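Local coordinates for protein type III effector XopAI (Xanthomonas citri, PDB 6K93) that adopts a mono-ADP-ribosyltransferase fold, probably binds arginine-containing peptides, and serves a plant-pathogenic bacterium as a type III effector, at residues G218-G223 with F247-T252; E263-S268 with K309-Q314; P86-N91 with F123-I128; E118-F123 with A164-V169. All coordinates share one frame; numbering follows the deposited sequence.

Contact 1. Residues G218-G223 with F247-T252; sequences GTVFTG and FAASET
The methyl of Ala249 sits in the tight part of the contact between 218-223 and 247-252, flanked by Val220 and Thr222. Ala249 CB touches Val220 CG2 at 3.4 Å, closer than two methyl carbons usually come, and also presses on the hydroxyl of the threonine (Ala249 CB to Thr222 OG1 3.2 Å). That hydroxyl gives its proton to the backbone carbonyl of the other strand, Thr222 OG1 to Ala248 O 2.7 Å. With OG1 trans to its own carbonyl carbon (chi1 -54°), Thr222 turns CG2 toward the ring atom CE1 of Phe247, 3.8 Å off, and the ring of Phe247 meets the threonine at a slant. Strands 218-224 and 247-250 belong to different sheets, a mixed one and a short antiparallel one, and their chains run 112° apart. They therefore share a single antiparallel bridge of the hydrogen-bonded type, Phe221 with Ser250, in keeping with the two steeply crossed sheets at the heart of the ADP-ribosyltransferase fold. Its two bonds are Phe221 N to Ser250 O, 2.9 Å, and Ser250 N to Phe221 O, 2.7 Å. Beyond this crossing the backbones diverge and the packing becomes looser. The partly exposed Phe221 ring offers its edge to Glu251 O at 3.9 Å, and a water spans the widening gap by donating to both Thr219 O and Glu251 O. Ser250 OG turns back to its own chain and donates to Thr252 O at 2.7 Å. The carboxylate of Glu251 heads elsewhere, to Arg273 and Gln284.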
loop_
_atom_site.group_PDB
_atom_site.type_symbol
_atom_site.label_atom_id
_atom_site.label_comp_id
_atom_site.label_asym_id
_atom_site.label_seq_id
_atom_site.Cartn_x
_atom_site.Cartn_y
_atom_site.Cartn_z
ATOM N N GLY A 218 6.213 16.863 -6.222
ATOM C CA GLY A 218 5.601 17.199 -7.492
ATOM C C GLY A 218 4.163 16.744 -7.480
ATOM O O GLY A 218 3.684 16.170 -6.508
ATOM N N THR A 219 3.481 17.015 -8.579
ATOM C CA THR A 219 2.083 16.653 -8.739
ATOM C C THR A 219 2.013 15.241 -9.297
ATOM O O THR A 219 2.663 14.931 -10.300
ATOM C CB THR A 219 1.390 17.631 -9.680
ATOM O OG1 THR A 219 1.539 18.969 -9.187
ATOM C CG2 THR A 219 -0.071 17.292 -9.829
ATOM N N VAL A 220 1.209 14.387 -8.656
ATOM C CA VAL A 220 1.067 13.006 -9.098
ATOM C C VAL A 220 -0.395 12.748 -9.465
ATOM O O VAL A 220 -1.309 13.393 -8.948
ATOM C CB VAL A 220 1.586 11.977 -8.062
ATOM C CG1 VAL A 220 3.092 12.146 -7.854
ATOM C CG2 VAL A 220 0.851 12.100 -6.718
ATOM N N PHE A 221 -0.602 11.793 -10.375
ATOM C CA PHE A 221 -1.860 11.636 -11.084
ATOM C C PHE A 221 -2.461 10.270 -10.801
ATOM O O PHE A 221 -1.757 9.257 -10.810
ATOM C CB PHE A 221 -1.610 11.843 -12.596
ATOM C CG PHE A 221 -0.958 13.156 -12.907
ATOM C CD1 PHE A 221 -1.710 14.292 -13.007
ATOM C CD2 PHE A 221 0.421 13.231 -13.018
ATOM C CE1 PHE A 221 -1.080 15.517 -13.241
ATOM C CE2 PHE A 221 1.044 14.452 -13.265
ATOM C CZ PHE A 221 0.280 15.563 -13.353
ATOM N N THR A 222 -3.771 10.267 -10.579
ATOM C CA THR A 222 -4.523 9.062 -10.297
ATOM C C THR A 222 -5.853 9.092 -11.029
ATOM O O THR A 222 -6.485 10.137 -11.168
ATOM C CB THR A 222 -4.813 8.951 -8.783
ATOM O OG1 THR A 222 -3.608 9.054 -8.044
ATOM C CG2 THR A 222 -5.528 7.634 -8.430
ATOM N N GLY A 223 -6.295 7.915 -11.447
ATOM C CA GLY A 223 -7.650 7.737 -11.932
ATOM C C GLY A 223 -8.224 6.455 -11.366
ATOM O O GLY A 223 -7.537 5.432 -11.407
ATOM N N PHE A 247 -3.061 4.810 -1.285
ATOM C CA PHE A 247 -3.441 5.644 -2.415
ATOM C C PHE A 247 -2.292 5.711 -3.412
ATOM O O PHE A 247 -1.187 6.163 -3.076
ATOM C CB PHE A 247 -3.779 7.051 -1.946
ATOM C CG PHE A 247 -4.243 7.971 -3.045
ATOM C CD1 PHE A 247 -5.406 7.693 -3.765
ATOM C CD2 PHE A 247 -3.531 9.119 -3.334
ATOM C CE1 PHE A 247 -5.832 8.568 -4.765
ATOM C CE2 PHE A 247 -3.960 9.976 -4.331
ATOM C CZ PHE A 247 -5.102 9.706 -5.039
ATOM N N ALA A 248 -2.523 5.195 -4.602
ATOM C CA ALA A 248 -1.502 5.145 -5.633
ATOM C C ALA A 248 -1.696 6.235 -6.672
ATOM O O ALA A 248 -2.813 6.656 -6.987
ATOM C CB ALA A 248 -1.493 3.791 -6.335
ATOM N N ALA A 249 -0.574 6.689 -7.202
ATOM C CA ALA A 249 -0.542 7.707 -8.234
ATOM C C ALA A 249 0.646 7.462 -9.143
ATOM O O ALA A 249 1.477 6.612 -8.891
ATOM C CB ALA A 249 -0.476 9.104 -7.606
ATOM N N SER A 250 0.720 8.230 -10.222
ATOM C CA SER A 250 1.805 8.148 -11.189
ATOM C C SER A 250 2.486 9.510 -11.311
ATOM O O SER A 250 1.824 10.550 -11.299
ATOM C CB SER A 250 1.259 7.677 -12.532
ATOM O OG SER A 250 2.235 7.717 -13.545
ATOM N N GLU A 251 3.825 9.479 -11.420
ATOM C CA GLU A 251 4.579 10.704 -11.667
ATOM C C GLU A 251 4.252 11.275 -13.034
ATOM O O GLU A 251 4.378 12.485 -13.257
ATOM C CB GLU A 251 6.063 10.429 -11.578
ATOM C CG GLU A 251 6.529 9.963 -10.233
ATOM C CD GLU A 251 8.007 9.584 -10.219
ATOM O OE1 GLU A 251 8.743 10.071 -11.076
ATOM O OE2 GLU A 251 8.382 8.810 -9.337
ATOM N N THR A 252 3.864 10.419 -13.971
ATOM C CA THR A 252 3.566 10.800 -15.338
ATOM C C THR A 252 2.076 10.665 -15.598
ATOM O O THR A 252 1.397 9.808 -15.015
ATOM C CB THR A 252 4.374 9.926 -16.314
ATOM O OG1 THR A 252 4.198 8.541 -15.989
ATOM C CG2 THR A 252 5.847 10.251 -16.217
HETATM O O HOH W 1 4.806 14.611 -11.741
#

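Contact 2. Residues E263-S268 with K309-Q314; sequences EWESNS and KIYQSQ
Lys309 NZ is gripped by several groups at once. Its firm bond is the salt bridge to Glu265, with NZ 2.9 Å from Glu265 OE1, met on the anti side and 31° out of the carboxylate plane. Weak bonds to Tyr311 OH and to a water add to it, and that water donates to Glu263 OE1, tying in a second carboxylate at longer range. The lysine can reach across because its chain is fully extended, with CG trans to the backbone N (chi1 -176°). Glu265 lies alongside Tyr311, its carboxylate carbon CD 3.7 Å from Tyr311 CE2. Farther along this face Asn267 ND2 donates to Ser313 OG at 3.0 Å, while Asn267 OD1 is hydrogen-bonded to Thr219 OG1 of the next strand. The opposite face is better buried. There Ile310 lays CD1 over the five-membered ring of Trp264, 3.8 Å from its centroid, a CH-pi contact. Gln312 NE2 donates to Ser266 OG at 3.0 Å, almost within its amide plane. Between the faces, five backbone bonds join the strands, the parallel pair of the otherwise antiparallel five-stranded sheet of the ADP-ribosyltransferase fold. Strand 262-268 is flanked on its other side by 218-224, while 308-315 continues to 293-301, where Glu300 is hydrogen-bonded to the hydroxyl of Tyr311; Phe247 and Tyr235 each form an edge-to-face pair with Trp264.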
loop_
_atom_site.group_PDB
_atom_site.type_symbol
_atom_site.label_atom_id
_atom_site.label_comp_id
_atom_site.label_asym_id
_atom_site.label_seq_id
_atom_site.Cartn_x
_atom_site.Cartn_y
_atom_site.Cartn_z
ATOM N N GLU A 263 -10.703 11.456 -11.192
ATOM C CA GLU A 263 -9.284 11.732 -11.360
ATOM C C GLU A 263 -8.801 12.565 -10.192
ATOM O O GLU A 263 -9.568 13.321 -9.596
ATOM C CB GLU A 263 -8.973 12.481 -12.648
ATOM C CG GLU A 263 -9.197 11.635 -13.877
ATOM C CD GLU A 263 -9.042 12.405 -15.181
ATOM O OE1 GLU A 263 -8.819 13.644 -15.162
ATOM O OE2 GLU A 263 -9.130 11.756 -16.246
ATOM N N TRP A 264 -7.510 12.445 -9.885
ATOM C CA TRP A 264 -6.890 13.303 -8.901
ATOM C C TRP A 264 -5.611 13.916 -9.452
ATOM O O TRP A 264 -4.868 13.267 -10.185
ATOM C CB TRP A 264 -6.458 12.568 -7.643
ATOM C CG TRP A 264 -7.407 11.944 -6.702
ATOM C CD1 TRP A 264 -7.600 12.341 -5.421
ATOM C CD2 TRP A 264 -8.162 10.728 -6.869
ATOM N NE1 TRP A 264 -8.454 11.478 -4.774
ATOM C CE2 TRP A 264 -8.817 10.483 -5.641
ATOM C CE3 TRP A 264 -8.358 9.834 -7.925
ATOM C CZ2 TRP A 264 -9.654 9.380 -5.438
ATOM C CZ3 TRP A 264 -9.210 8.751 -7.732
ATOM C CH2 TRP A 264 -9.836 8.528 -6.499
ATOM N N GLU A 265 -5.329 15.138 -9.018
ATOM C CA GLU A 265 -4.010 15.747 -9.103
ATOM C C GLU A 265 -3.589 16.023 -7.677
ATOM O O GLU A 265 -4.210 16.857 -7.017
ATOM C CB GLU A 265 -4.008 17.045 -9.908
ATOM C CG GLU A 265 -4.293 16.865 -11.371
ATOM C CD GLU A 265 -3.976 18.142 -12.215
ATOM O OE1 GLU A 265 -4.502 18.206 -13.302
ATOM O OE2 GLU A 265 -3.245 18.993 -11.717
ATOM N N SER A 266 -2.604 15.291 -7.174
ATOM C CA SER A 266 -2.176 15.401 -5.783
ATOM C C SER A 266 -0.743 15.902 -5.696
ATOM O O SER A 266 0.175 15.324 -6.300
ATOM C CB SER A 266 -2.256 14.065 -5.049
ATOM O OG SER A 266 -3.524 13.430 -5.181
ATOM N N ASN A 267 -0.544 16.955 -4.913
ATOM C CA ASN A 267 0.805 17.446 -4.688
ATOM C C ASN A 267 1.461 16.609 -3.617
ATOM O O ASN A 267 1.001 16.580 -2.478
ATOM C CB ASN A 267 0.783 18.920 -4.303
ATOM C CG ASN A 267 0.375 19.789 -5.454
ATOM O OD1 ASN A 267 1.035 19.809 -6.489
ATOM N ND2 ASN A 267 -0.743 20.476 -5.302
ATOM N N SER A 268 2.523 15.923 -3.994
ATOM C CA SER A 268 3.258 15.061 -3.088
ATOM C C SER A 268 4.426 15.810 -2.478
ATOM O O SER A 268 5.094 16.599 -3.156
ATOM C CB SER A 268 3.780 13.838 -3.841
ATOM O OG SER A 268 4.591 13.029 -3.032
ATOM N N LYS A 309 -13.060 15.562 -10.398
ATOM C CA LYS A 309 -11.612 15.721 -10.444
ATOM C C LYS A 309 -11.172 16.433 -9.173
ATOM O O LYS A 309 -11.607 17.562 -8.889
ATOM C CB LYS A 309 -11.152 16.490 -11.673
ATOM C CG LYS A 309 -9.652 16.536 -11.726
ATOM C CD LYS A 309 -9.152 17.057 -13.050
ATOM C CE LYS A 309 -7.647 17.175 -13.023
ATOM N NZ LYS A 309 -7.131 17.751 -14.309
ATOM N N ILE A 310 -10.321 15.764 -8.401
ATOM C CA ILE A 310 -9.934 16.223 -7.076
ATOM C C ILE A 310 -8.531 16.796 -7.141
ATOM O O ILE A 310 -7.607 16.116 -7.586
ATOM C CB ILE A 310 -9.991 15.063 -6.069
ATOM C CG1 ILE A 310 -11.405 14.478 -6.020
ATOM C CG2 ILE A 310 -9.491 15.506 -4.699
ATOM C CD1 ILE A 310 -11.439 13.077 -5.490
ATOM N N TYR A 311 -8.371 18.032 -6.690
ATOM C CA TYR A 311 -7.069 18.666 -6.537
ATOM C C TYR A 311 -6.749 18.730 -5.054
ATOM O O TYR A 311 -7.532 19.276 -4.278
ATOM C CB TYR A 311 -7.071 20.068 -7.131
ATOM C CG TYR A 311 -7.378 20.110 -8.610
ATOM C CD1 TYR A 311 -8.677 20.006 -9.075
ATOM C CD2 TYR A 311 -6.360 20.249 -9.543
ATOM C CE1 TYR A 311 -8.966 20.046 -10.415
ATOM C CE2 TYR A 311 -6.640 20.298 -10.884
ATOM C CZ TYR A 311 -7.939 20.197 -11.319
ATOM O OH TYR A 311 -8.219 20.260 -12.663
ATOM N N GLN A 312 -5.651 18.114 -4.650
ATOM C CA GLN A 312 -5.321 18.092 -3.235
ATOM C C GLN A 312 -3.819 18.171 -3.067
ATOM O O GLN A 312 -3.055 17.881 -3.990
ATOM C CB GLN A 312 -5.875 16.842 -2.549
ATOM C CG GLN A 312 -5.344 15.555 -3.113
ATOM C CD GLN A 312 -5.911 14.316 -2.456
ATOM O OE1 GLN A 312 -6.815 14.397 -1.610
ATOM N NE2 GLN A 312 -5.402 13.163 -2.850
ATOM N N SER A 313 -3.416 18.582 -1.873
ATOM C CA SER A 313 -2.014 18.775 -1.524
ATOM C C SER A 313 -1.681 18.051 -0.237
ATOM O O SER A 313 -2.330 18.282 0.785
ATOM C CB SER A 313 -1.690 20.269 -1.365
ATOM O OG SER A 313 -1.865 20.941 -2.598
ATOM N N GLN A 314 -0.661 17.193 -0.276
ATOM C CA GLN A 314 -0.224 16.519 0.938
ATOM C C GLN A 314 0.269 17.536 1.957
ATOM O O GLN A 314 0.988 18.495 1.619
ATOM C CB GLN A 314 0.874 15.516 0.629
ATOM C CG GLN A 314 1.244 14.680 1.812
ATOM C CD GLN A 314 2.423 13.781 1.552
ATOM O OE1 GLN A 314 3.099 13.887 0.529
ATOM N NE2 GLN A 314 2.666 12.866 2.483
HETATM O O HOH W 2 -6.574 14.762 -14.619
#

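Contact 3. Residues P86-N91 with F123-I128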
loop_
_atom_site.group_PDB
_atom_site.type_symbol
_atom_site.label_atom_id
_atom_site.label_comp_id
_atom_site.label_asym_id
_atom_site.label_seq_id
_atom_site.Cartn_x
_atom_site.Cartn_y
_atom_site.Cartn_z
ATOM N N PRO A 86 5.532 -25.245 8.200
ATOM C CA PRO A 86 6.608 -24.244 8.273
ATOM C C PRO A 86 6.118 -22.812 8.276
ATOM O O PRO A 86 6.892 -21.924 8.664
ATOM C CB PRO A 86 7.452 -24.545 7.031
ATOM C CG PRO A 86 6.490 -25.193 6.055
ATOM C CD PRO A 86 5.522 -25.979 6.918
ATOM N N LEU A 87 4.874 -22.546 7.887
ATOM C CA LEU A 87 4.348 -21.188 7.949
ATOM C C LEU A 87 3.594 -20.938 9.246
ATOM O O LEU A 87 2.797 -21.770 9.686
ATOM C CB LEU A 87 3.431 -20.922 6.755
ATOM C CG LEU A 87 4.059 -21.012 5.389
ATOM C CD1 LEU A 87 2.958 -20.921 4.338
ATOM C CD2 LEU A 87 5.119 -19.921 5.201
ATOM N N VAL A 88 3.845 -19.781 9.846
ATOM C CA VAL A 88 3.113 -19.406 11.044
ATOM C C VAL A 88 1.670 -19.103 10.661
ATOM O O VAL A 88 1.408 -18.456 9.643
ATOM C CB VAL A 88 3.798 -18.203 11.716
ATOM C CG1 VAL A 88 3.702 -16.963 10.837
ATOM C CG2 VAL A 88 3.192 -17.950 13.092
ATOM N N GLU A 89 0.718 -19.603 11.450
ATOM C CA GLU A 89 -0.695 -19.350 11.177
ATOM C C GLU A 89 -0.987 -17.872 11.416
ATOM O O GLU A 89 -0.416 -17.246 12.308
ATOM C CB GLU A 89 -1.618 -20.228 12.059
ATOM C CG GLU A 89 -3.067 -20.261 11.503
ATOM C CD GLU A 89 -4.029 -21.138 12.301
ATOM O OE1 GLU A 89 -3.613 -21.664 13.344
ATOM O OE2 GLU A 89 -5.199 -21.288 11.881
ATOM N N LEU A 90 -1.835 -17.290 10.580
ATOM C CA LEU A 90 -2.244 -15.914 10.820
ATOM C C LEU A 90 -3.213 -15.823 11.983
ATOM O O LEU A 90 -4.013 -16.722 12.226
ATOM C CB LEU A 90 -2.914 -15.288 9.593
ATOM C CG LEU A 90 -2.100 -15.221 8.336
ATOM C CD1 LEU A 90 -3.009 -14.709 7.219
ATOM C CD2 LEU A 90 -0.883 -14.318 8.513
ATOM N N ASN A 91 -3.154 -14.693 12.675
ATOM C CA ASN A 91 -4.095 -14.399 13.749
ATOM C C ASN A 91 -5.446 -14.044 13.144
ATOM O O ASN A 91 -5.602 -12.998 12.501
ATOM C CB ASN A 91 -3.586 -13.258 14.625
ATOM C CG ASN A 91 -4.577 -12.867 15.707
ATOM O OD1 ASN A 91 -5.568 -13.563 15.951
ATOM N ND2 ASN A 91 -4.322 -11.737 16.351
ATOM N N PHE A 123 3.374 -11.689 7.279
ATOM C CA PHE A 123 3.197 -11.268 5.895
ATOM C C PHE A 123 3.651 -12.372 4.929
ATOM O O PHE A 123 2.991 -12.651 3.918
ATOM C CB PHE A 123 3.956 -9.952 5.654
ATOM C CG PHE A 123 4.121 -9.606 4.207
ATOM C CD1 PHE A 123 3.017 -9.520 3.380
ATOM C CD2 PHE A 123 5.376 -9.373 3.667
ATOM C CE1 PHE A 123 3.151 -9.239 2.043
ATOM C CE2 PHE A 123 5.517 -9.082 2.326
ATOM C CZ PHE A 123 4.415 -9.013 1.507
ATOM N N LYS A 124 4.741 -13.059 5.248
ATOM C CA LYS A 124 5.159 -14.208 4.442
ATOM C C LYS A 124 4.027 -15.229 4.328
ATOM O O LYS A 124 3.708 -15.696 3.228
ATOM C CB LYS A 124 6.417 -14.858 5.039
ATOM C CG LYS A 124 6.838 -16.130 4.327
ATOM C CD LYS A 124 8.076 -16.741 4.913
ATOM C CE LYS A 124 8.473 -17.948 4.094
ATOM N NZ LYS A 124 9.723 -18.571 4.591
ATOM N N THR A 125 3.405 -15.586 5.459
ATOM C CA THR A 125 2.285 -16.516 5.389
ATOM C C THR A 125 1.151 -15.952 4.550
ATOM O O THR A 125 0.580 -16.656 3.712
ATOM C CB THR A 125 1.774 -16.846 6.777
ATOM O OG1 THR A 125 2.795 -17.543 7.465
ATOM C CG2 THR A 125 0.514 -17.721 6.704
ATOM N N ALA A 126 0.815 -14.678 4.748
ATOM C CA ALA A 126 -0.288 -14.085 4.002
ATOM C C ALA A 126 -0.049 -14.162 2.508
ATOM O O ALA A 126 -0.960 -14.492 1.742
ATOM C CB ALA A 126 -0.502 -12.634 4.433
ATOM N N LEU A 127 1.160 -13.823 2.068
ATOM C CA LEU A 127 1.432 -13.837 0.640
ATOM C C LEU A 127 1.397 -15.258 0.092
ATOM O O LEU A 127 0.761 -15.517 -0.933
ATOM C CB LEU A 127 2.772 -13.172 0.346
ATOM C CG LEU A 127 3.004 -12.894 -1.145
ATOM C CD1 LEU A 127 3.807 -11.615 -1.355
ATOM C CD2 LEU A 127 3.721 -14.083 -1.800
ATOM N N ILE A 128 2.057 -16.199 0.772
ATOM C CA ILE A 128 2.155 -17.546 0.229
ATOM C C ILE A 128 0.794 -18.238 0.208
ATOM O O ILE A 128 0.517 -19.029 -0.707
ATOM C CB ILE A 128 3.229 -18.330 1.007
ATOM C CG1 ILE A 128 4.596 -17.740 0.677
ATOM C CG2 ILE A 128 3.150 -19.823 0.675
ATOM C CD1 ILE A 128 5.733 -18.257 1.503
HETATM O O HOH W 3 5.476 -17.609 7.852
#
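Leu87 lies against one turn of helix 117-128. Its CB sits 3.5 Å from Thr125 OG1. Leu87 CD1 touches Ile128 CG2 at 3.8 Å, while CD2 meets Lys124 CE and also lies near Ile128 and Thr125; the extended lysine chain lies square across the leucine. Next in sequence, Val88 supplies the polar link. Thr125 OG1 donates to Val88 O at 2.7 Å, lying in the carbonyl plane and on a lone pair, with a C=O...O angle of 136°. The threonine holds OG1 trans to its own carbonyl carbon (chi1 -65°), which points the hydroxyl outward at the passing chain. A water donates to the same oxygen, Thr125 OG1, at 2.7 Å and accepts a weak bond from Val88 N, so the hydroxyl holds the carbonyl directly and reaches the amide of Val88 only weakly, through the water. Val88 CG1 also brushes Thr125 OG1 at 3.5 Å. The segment has no regular secondary structure; it is an extended arm leading up to helix 95-109, laid over the outer side of helix 117-128 in the helical part of the protein. Two residues on, Leu90 returns to the helix. The side chains of Leu90 and Thr125 run antiparallel alongside one another, with Leu90 CG 4.0 Å from Thr125 CG2, and Leu90 CD1 comes to 4.3 Å from Ala126 CB. Leu90 further leans on Ala194 and His195 of helix 194-209, while Ile128 packs on Arg136 and Trp143 of helix 136-156.

Contact 4. Residues E118-F123 with A164-V169; sequences EERKQF and ATEDLV
Arg120 and Glu166 bring helices 117-128 and 165-174 together, one side chain lying square across the other. The contact joins two helices of the helical part, their short segments 39° apart, with Ala164 at the N-cap of the second. Both side chains are bent. Arg120 is extended through chi2, which carries its CD to Ala164 CB at 3.6 Å; it then folds at chi3 (-66°), turning the guanidinium so that one face lies against that methyl. Glu166 kinks one bond earlier, at chi2 (88°), curling its carboxylate back over the arginine chain so that Glu166 OE1 stands 3.4 Å from both Arg120 CD and Arg120 NE. A water in the guanidinium plane closes a second route, accepting from Arg120 NE at 2.9 Å and donating to Glu166 OE2 at 2.9 Å. One turn on, the Phe123 ring reaches the second helix, its CE2 3.5 Å from Glu166 O and 4.1 Å from Val169 CG1. Asp167, whose carboxylate is held by Ser115 and Ser205, only grazes Arg120 CD. The Arg120-Glu166 salt bridge is long, and no direct hydrogen bond joins the two segments; attraction between the charges probably works together with the bridging water and the aliphatic packing.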
loop_
_atom_site.group_PDB
_atom_site.type_symbol
_atom_site.label_atom_id
_atom_site.label_comp_id
_atom_site.label_asym_id
_atom_site.label_seq_id
_atom_site.Cartn_x
_atom_site.Cartn_y
_atom_site.Cartn_z
ATOM N N GLU A 118 8.046 -10.680 13.758
ATOM C CA GLU A 118 6.861 -11.529 13.763
ATOM C C GLU A 118 5.858 -11.094 12.689
ATOM O O GLU A 118 5.289 -11.930 11.981
ATOM C CB GLU A 118 6.256 -11.481 15.170
ATOM C CG GLU A 118 7.167 -12.100 16.276
ATOM C CD GLU A 118 8.427 -11.304 16.635
ATOM O OE1 GLU A 118 8.490 -10.065 16.429
ATOM O OE2 GLU A 118 9.378 -11.932 17.149
ATOM N N GLU A 119 5.666 -9.785 12.513
ATOM C CA GLU A 119 4.764 -9.298 11.467
ATOM C C GLU A 119 5.288 -9.616 10.073
ATOM O O GLU A 119 4.497 -9.862 9.152
ATOM C CB GLU A 119 4.543 -7.791 11.647
ATOM C CG GLU A 119 3.700 -7.512 12.878
ATOM C CD GLU A 119 3.718 -6.066 13.367
ATOM O OE1 GLU A 119 4.548 -5.282 12.911
ATOM O OE2 GLU A 119 2.868 -5.757 14.245
ATOM N N ARG A 120 6.609 -9.572 9.882
ATOM C CA ARG A 120 7.172 -9.932 8.587
ATOM C C ARG A 120 6.937 -11.403 8.275
ATOM O O ARG A 120 6.676 -11.754 7.119
ATOM C CB ARG A 120 8.655 -9.555 8.561
ATOM C CG ARG A 120 8.811 -8.055 8.745
ATOM C CD ARG A 120 10.187 -7.545 8.395
ATOM N NE ARG A 120 11.271 -8.009 9.253
ATOM C CZ ARG A 120 11.737 -7.350 10.307
ATOM N NH1 ARG A 120 11.181 -6.208 10.677
ATOM N NH2 ARG A 120 12.738 -7.857 11.000
ATOM N N LYS A 121 6.998 -12.271 9.294
ATOM C CA LYS A 121 6.710 -13.685 9.084
ATOM C C LYS A 121 5.222 -13.895 8.814
ATOM O O LYS A 121 4.844 -14.752 8.007
ATOM C CB LYS A 121 7.160 -14.494 10.305
ATOM C CG LYS A 121 7.227 -15.994 10.065
ATOM C CD LYS A 121 7.268 -16.744 11.391
ATOM C CE LYS A 121 8.529 -16.432 12.186
ATOM N NZ LYS A 121 8.731 -17.418 13.285
ATOM N N GLN A 122 4.360 -13.113 9.476
ATOM C CA GLN A 122 2.935 -13.150 9.175
ATOM C C GLN A 122 2.673 -12.724 7.746
ATOM O O GLN A 122 1.852 -13.327 7.054
ATOM C CB GLN A 122 2.168 -12.264 10.151
ATOM C CG GLN A 122 2.041 -12.886 11.533
ATOM C CD GLN A 122 1.776 -11.886 12.639
ATOM O OE1 GLN A 122 1.673 -10.684 12.423
ATOM N NE2 GLN A 122 1.653 -12.404 13.860
ATOM N N PHE A 123 3.374 -11.689 7.279
ATOM C CA PHE A 123 3.197 -11.268 5.895
ATOM C C PHE A 123 3.651 -12.372 4.929
ATOM O O PHE A 123 2.991 -12.651 3.918
ATOM C CB PHE A 123 3.956 -9.952 5.654
ATOM C CG PHE A 123 4.121 -9.606 4.207
ATOM C CD1 PHE A 123 3.017 -9.520 3.380
ATOM C CD2 PHE A 123 5.376 -9.373 3.667
ATOM C CE1 PHE A 123 3.151 -9.239 2.043
ATOM C CE2 PHE A 123 5.517 -9.082 2.326
ATOM C CZ PHE A 123 4.415 -9.013 1.507
ATOM N N ALA A 164 14.083 -3.626 5.935
ATOM C CA ALA A 164 13.795 -5.042 6.106
ATOM C C ALA A 164 13.460 -5.642 4.759
ATOM O O ALA A 164 12.679 -5.071 4.017
ATOM C CB ALA A 164 12.648 -5.233 7.086
ATOM N N THR A 165 14.043 -6.790 4.433
ATOM C CA THR A 165 13.840 -7.347 3.102
ATOM C C THR A 165 12.368 -7.609 2.835
ATOM O O THR A 165 11.888 -7.367 1.720
ATOM C CB THR A 165 14.649 -8.629 2.949
ATOM O OG1 THR A 165 16.009 -8.354 3.277
ATOM C CG2 THR A 165 14.581 -9.164 1.544
ATOM N N GLU A 166 11.636 -8.126 3.838
ATOM C CA GLU A 166 10.226 -8.412 3.631
ATOM C C GLU A 166 9.409 -7.138 3.419
ATOM O O GLU A 166 8.376 -7.168 2.752
ATOM C CB GLU A 166 9.662 -9.168 4.828
ATOM C CG GLU A 166 10.295 -10.526 5.066
ATOM C CD GLU A 166 11.530 -10.470 5.957
ATOM O OE1 GLU A 166 12.097 -9.395 6.207
ATOM O OE2 GLU A 166 11.923 -11.564 6.440
ATOM N N ASP A 167 9.820 -6.009 3.987
ATOM C CA ASP A 167 9.114 -4.761 3.713
ATOM C C ASP A 167 9.271 -4.368 2.246
ATOM O O ASP A 167 8.310 -3.916 1.615
ATOM C CB ASP A 167 9.636 -3.645 4.610
ATOM C CG ASP A 167 9.191 -3.771 6.051
ATOM O OD1 ASP A 167 8.322 -4.617 6.413
ATOM O OD2 ASP A 167 9.736 -2.989 6.870
ATOM N N LEU A 168 10.480 -4.518 1.693
ATOM C CA LEU A 168 10.662 -4.271 0.269
ATOM C C LEU A 168 9.867 -5.258 -0.579
ATOM O O LEU A 168 9.277 -4.882 -1.600
ATOM C CB LEU A 168 12.140 -4.343 -0.095
ATOM C CG LEU A 168 13.060 -3.237 0.457
ATOM C CD1 LEU A 168 14.505 -3.478 0.039
ATOM C CD2 LEU A 168 12.586 -1.872 -0.020
ATOM N N VAL A 169 9.798 -6.521 -0.147
ATOM C CA VAL A 169 8.964 -7.496 -0.850
ATOM C C VAL A 169 7.504 -7.051 -0.860
ATOM O O VAL A 169 6.798 -7.208 -1.857
ATOM C CB VAL A 169 9.128 -8.897 -0.225
ATOM C CG1 VAL A 169 8.085 -9.864 -0.774
ATOM C CG2 VAL A 169 10.522 -9.437 -0.469
HETATM O O HOH W 4 12.356 -10.746 9.136
#

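The four contacts form two pairs on opposite sides of the chain's centre, the first among the strands and the second among the helices. Contacts 1 and 2 have centres 8 Å apart and meet through neighbouring strands 218-224 and 262-268, where Val220 N lies 2.7 Å from Ser266 O and Gly218 O 2.8 Å from Ser268 N, both probable hydrogen bonds. Contacts 3 and 4, with centres 10 Å apart, use different sides of helix 117-128; Phe123 belongs to both ranges but packs across contact 4 alone, and Leu90 CD2 comes within 3.3 Å of Gln122 O. Between the pairs nothing touches: contacts 1 and 4 have centres 26 Å apart, their nearest atoms about 14 Å, and contacts 2 and 3 centres 36 Å apart.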